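Local coordinates for DegV domain-containing protein spr0652 (Streptococcus pneumoniae, PDB 6CNG) that binds linoleic acid and probably other long-chain fatty acids, and may take part in lipid transport or fatty acid metabolism, at residues M21-Y33 and A40-I52. Sequence-based numbering, arbitrary orientation.
Sequences MTWKIIADSGCDY and AINTTFVSVPLTI. With EIC (linoleic acid), chain C.
Met21 O receives a weak hydrogen bond from Asn42 ND2, just before strands 23-28 and 43-48 pair in parallel within the mixed sheet of this DegV-family lipid-binding protein. Trp23 N donates to Asn42 O, and the same oxygen lies at the edge of the indole, in its plane, 3.4 Å from CD1. Trp23 O accepts from Thr44 N and from a water that also contacts Thr44 OG1. Lys24 lies alongside Thr44, and its extended chain brings CE to 4.0 Å from Val46 CG2; its NZ is hydrogen-bonded to Ala94 O and Glu96 O. Ile25 crosses Phe45 at about a right angle, CG2 against ring atom CD1. On the other face, Ile26 CG2 meets Val48 CG2 at 3.6 Å. Ala27 O has two donors: Val48 N in the carbonyl plane at 2.7 Å, and Ser47 OG from above that plane. Asp28 packs its CB on Leu50 CD1. Its OD1 accepts from Gly30 N in an Asx turn, while OD2 is hydrogen-bonded to Ser113 OG and Ile106 N. Just past strand 23-28, Ser29 OG, also bonded to Asp61 OD2, accepts from Leu50 N at 3.0 Å with a nearly straight N-H...O angle of 173°. Leu50, part of the linoleic acid pocket, places CD2 3.4 Å from C2 of the lipid. Cys31 SG and Tyr33 CB both approach Phe45 CZ. Phe45 CG is anti to the backbone N (chi1 175°), which sends the ring along its strand toward this loop. Tyr33 O sits at the ring edge, 3.6 Å from Phe45 CE2.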
# COMPACT_ATOMS: atom_id res chain seq x y z
N MET A 21 -26.14 10.14 -8.34
CA MET A 21 -25.59 9.04 -7.48
C MET A 21 -24.13 8.75 -7.79
O MET A 21 -23.83 7.85 -8.56
CB MET A 21 -26.41 7.77 -7.68
CG MET A 21 -26.00 6.61 -6.78
SD MET A 21 -26.67 6.67 -5.10
CE MET A 21 -26.50 4.94 -4.72
N THR A 22 -23.23 9.50 -7.16
CA THR A 22 -21.82 9.48 -7.50
C THR A 22 -21.01 8.90 -6.36
O THR A 22 -21.40 8.95 -5.20
CB THR A 22 -21.28 10.87 -7.86
OG1 THR A 22 -21.35 11.73 -6.74
CG2 THR A 22 -22.07 11.50 -9.00
N TRP A 23 -19.89 8.29 -6.74
CA TRP A 23 -18.98 7.61 -5.84
C TRP A 23 -17.54 8.02 -6.12
O TRP A 23 -17.14 8.17 -7.28
CB TRP A 23 -19.04 6.10 -6.04
CG TRP A 23 -20.36 5.51 -5.95
CD1 TRP A 23 -21.33 5.55 -6.87
CD2 TRP A 23 -20.86 4.74 -4.87
NE1 TRP A 23 -22.42 4.86 -6.45
CE2 TRP A 23 -22.15 4.35 -5.21
CE3 TRP A 23 -20.34 4.34 -3.65
CZ2 TRP A 23 -22.92 3.59 -4.39
CZ3 TRP A 23 -21.10 3.59 -2.84
CH2 TRP A 23 -22.37 3.21 -3.20
N LYS A 24 -16.77 8.19 -5.06
CA LYS A 24 -15.34 8.38 -5.17
C LYS A 24 -14.63 7.38 -4.26
O LYS A 24 -15.02 7.18 -3.11
CB LYS A 24 -14.91 9.80 -4.83
CG LYS A 24 -14.49 10.60 -6.02
CD LYS A 24 -14.14 12.05 -5.69
CE LYS A 24 -13.77 12.85 -6.94
NZ LYS A 24 -13.31 14.26 -6.68
N ILE A 25 -13.60 6.74 -4.80
CA ILE A 25 -12.64 5.98 -4.02
C ILE A 25 -11.36 6.80 -3.98
O ILE A 25 -10.76 7.06 -5.03
CB ILE A 25 -12.39 4.59 -4.62
CG1 ILE A 25 -13.68 3.77 -4.63
CG2 ILE A 25 -11.31 3.87 -3.83
CD1 ILE A 25 -13.56 2.49 -5.44
N ILE A 26 -10.96 7.19 -2.78
CA ILE A 26 -9.78 8.02 -2.56
C ILE A 26 -8.75 7.18 -1.81
O ILE A 26 -9.10 6.41 -0.93
CB ILE A 26 -10.12 9.29 -1.76
CG1 ILE A 26 -11.35 9.97 -2.33
CG2 ILE A 26 -8.94 10.23 -1.78
CD1 ILE A 26 -11.80 11.18 -1.58
N ALA A 27 -7.50 7.30 -2.20
CA ALA A 27 -6.43 6.62 -1.50
C ALA A 27 -5.21 7.53 -1.49
O ALA A 27 -5.04 8.35 -2.37
CB ALA A 27 -6.06 5.29 -2.17
N ASP A 28 -4.37 7.38 -0.48
CA ASP A 28 -3.09 8.07 -0.52
C ASP A 28 -2.08 7.27 -1.36
O ASP A 28 -2.34 6.15 -1.80
CB ASP A 28 -2.62 8.40 0.90
CG ASP A 28 -2.35 7.17 1.74
OD1 ASP A 28 -1.82 6.17 1.19
OD2 ASP A 28 -2.64 7.21 2.96
N SER A 29 -0.89 7.85 -1.58
CA SER A 29 0.09 7.23 -2.47
C SER A 29 0.86 6.03 -1.84
O SER A 29 1.83 5.53 -2.44
CB SER A 29 0.99 8.30 -3.08
OG SER A 29 1.82 8.89 -2.13
N GLY A 30 0.41 5.52 -0.69
CA GLY A 30 0.71 4.17 -0.27
C GLY A 30 -0.02 3.11 -1.06
O GLY A 30 0.31 1.93 -0.93
N CYS A 31 -1.03 3.51 -1.85
CA CYS A 31 -1.65 2.71 -2.89
C CYS A 31 -0.87 2.89 -4.18
O CYS A 31 -0.49 4.01 -4.54
CB CYS A 31 -3.09 3.17 -3.12
SG CYS A 31 -4.01 2.42 -4.49
N ASP A 32 -0.65 1.80 -4.89
CA ASP A 32 0.19 1.85 -6.07
C ASP A 32 -0.55 2.22 -7.34
O ASP A 32 0.11 2.50 -8.33
CB ASP A 32 0.87 0.49 -6.23
CG ASP A 32 1.59 0.06 -4.97
OD1 ASP A 32 2.53 0.74 -4.56
OD2 ASP A 32 1.18 -0.93 -4.37
N TYR A 33 -1.89 2.23 -7.33
CA TYR A 33 -2.67 2.61 -8.49
C TYR A 33 -2.57 4.11 -8.74
O TYR A 33 -2.75 4.91 -7.83
CB TYR A 33 -4.14 2.25 -8.27
CG TYR A 33 -4.49 0.78 -8.32
CD1 TYR A 33 -4.01 -0.03 -9.32
CD2 TYR A 33 -5.28 0.22 -7.35
CE1 TYR A 33 -4.34 -1.38 -9.35
CE2 TYR A 33 -5.60 -1.11 -7.37
CZ TYR A 33 -5.14 -1.91 -8.37
OH TYR A 33 -5.48 -3.25 -8.35
N ALA A 40 -16.06 1.37 -11.74
CA ALA A 40 -17.50 1.17 -11.80
C ALA A 40 -18.18 2.46 -12.29
O ALA A 40 -17.58 3.53 -12.38
CB ALA A 40 -18.03 0.74 -10.43
N ILE A 41 -19.45 2.32 -12.65
CA ILE A 41 -20.18 3.44 -13.20
C ILE A 41 -20.37 4.46 -12.11
O ILE A 41 -20.44 4.12 -10.92
CB ILE A 41 -21.52 2.95 -13.77
CG1 ILE A 41 -21.24 1.99 -14.93
CG2 ILE A 41 -22.33 4.10 -14.23
CD1 ILE A 41 -22.42 1.30 -15.44
N ASN A 42 -20.38 5.72 -12.49
CA ASN A 42 -20.53 6.82 -11.55
C ASN A 42 -19.49 6.79 -10.45
O ASN A 42 -19.74 7.27 -9.36
CB ASN A 42 -21.92 6.86 -10.90
CG ASN A 42 -23.04 6.96 -11.92
OD1 ASN A 42 -22.83 7.35 -13.05
ND2 ASN A 42 -24.23 6.62 -11.51
N THR A 43 -18.32 6.21 -10.73
CA THR A 43 -17.25 6.16 -9.75
C THR A 43 -15.95 6.70 -10.33
O THR A 43 -15.57 6.38 -11.46
CB THR A 43 -17.01 4.74 -9.25
OG1 THR A 43 -18.24 4.16 -8.81
CG2 THR A 43 -16.02 4.74 -8.10
N THR A 44 -15.28 7.50 -9.52
CA THR A 44 -13.98 8.09 -9.85
C THR A 44 -12.97 7.77 -8.77
O THR A 44 -13.28 7.77 -7.58
CB THR A 44 -14.15 9.59 -10.00
OG1 THR A 44 -15.01 9.83 -11.10
CG2 THR A 44 -12.83 10.27 -10.26
N PHE A 45 -11.75 7.47 -9.19
CA PHE A 45 -10.63 7.19 -8.30
C PHE A 45 -9.68 8.38 -8.25
O PHE A 45 -9.38 8.98 -9.28
CB PHE A 45 -9.84 6.00 -8.83
CG PHE A 45 -8.61 5.71 -8.06
CD1 PHE A 45 -8.67 5.14 -6.81
CD2 PHE A 45 -7.38 6.00 -8.60
CE1 PHE A 45 -7.52 4.87 -6.11
CE2 PHE A 45 -6.24 5.74 -7.92
CZ PHE A 45 -6.30 5.16 -6.67
N VAL A 46 -9.20 8.70 -7.06
CA VAL A 46 -8.26 9.79 -6.86
C VAL A 46 -7.19 9.32 -5.91
O VAL A 46 -7.51 8.81 -4.83
CB VAL A 46 -8.94 11.04 -6.27
CG1 VAL A 46 -7.94 12.15 -6.05
CG2 VAL A 46 -10.02 11.52 -7.17
N SER A 47 -5.94 9.50 -6.28
CA SER A 47 -4.86 9.30 -5.33
C SER A 47 -4.36 10.63 -4.81
O SER A 47 -4.16 11.59 -5.57
CB SER A 47 -3.69 8.52 -5.89
OG SER A 47 -2.95 8.01 -4.79
N VAL A 48 -4.12 10.66 -3.51
CA VAL A 48 -3.66 11.85 -2.81
C VAL A 48 -2.18 11.65 -2.48
O VAL A 48 -1.83 10.80 -1.65
CB VAL A 48 -4.49 12.12 -1.56
CG1 VAL A 48 -3.98 13.37 -0.85
CG2 VAL A 48 -5.95 12.23 -1.93
N PRO A 49 -1.29 12.43 -3.09
CA PRO A 49 0.14 12.16 -2.95
C PRO A 49 0.70 12.55 -1.60
O PRO A 49 0.37 13.59 -1.02
CB PRO A 49 0.75 13.02 -4.06
CG PRO A 49 -0.18 14.12 -4.19
CD PRO A 49 -1.53 13.58 -3.97
N LEU A 50 1.57 11.70 -1.09
CA LEU A 50 2.51 12.13 -0.08
C LEU A 50 3.72 12.75 -0.77
O LEU A 50 3.87 12.69 -1.99
CB LEU A 50 2.94 10.96 0.81
CG LEU A 50 1.95 10.65 1.93
CD1 LEU A 50 0.79 9.82 1.45
CD2 LEU A 50 2.61 9.98 3.10
N THR A 51 4.61 13.33 0.03
CA THR A 51 5.80 13.96 -0.50
C THR A 51 7.03 13.31 0.08
O THR A 51 6.99 12.73 1.17
CB THR A 51 5.83 15.44 -0.18
OG1 THR A 51 5.79 15.61 1.24
CG2 THR A 51 4.64 16.13 -0.78
N ILE A 52 8.12 13.41 -0.67
CA ILE A 52 9.44 12.96 -0.25
C ILE A 52 10.41 14.10 -0.48
O ILE A 52 10.57 14.57 -1.61
CB ILE A 52 9.88 11.73 -1.06
CG1 ILE A 52 8.95 10.55 -0.74
CG2 ILE A 52 11.31 11.38 -0.74
CD1 ILE A 52 8.70 9.64 -1.89
C1 EIC C . 4.77 9.75 6.01
C2 EIC C . 4.70 8.41 5.28
C3 EIC C . 5.38 7.28 6.01
C4 EIC C . 5.02 5.94 5.41
C5 EIC C . 5.62 4.79 6.20
C6 EIC C . 5.16 3.43 5.66
C7 EIC C . 5.86 3.02 4.36
C8 EIC C . 5.25 1.75 3.79
C9 EIC C . 5.89 1.48 2.45
C10 EIC C . 6.91 0.66 2.34
C11 EIC C . 7.53 -0.06 3.52
C12 EIC C . 7.68 -1.51 3.08
C13 EIC C . 7.27 -2.55 3.77
C14 EIC C . 6.62 -2.42 5.13
C15 EIC C . 5.11 -2.21 5.02
C16 EIC C . 4.51 -2.11 6.41
C17 EIC C . 3.06 -1.74 6.36
C18 EIC C . 2.52 -1.62 7.77
O1 EIC C . 3.79 10.19 6.67
O2 EIC C . 5.83 10.42 5.94
O HOH W 1 -17.59 9.99 -9.38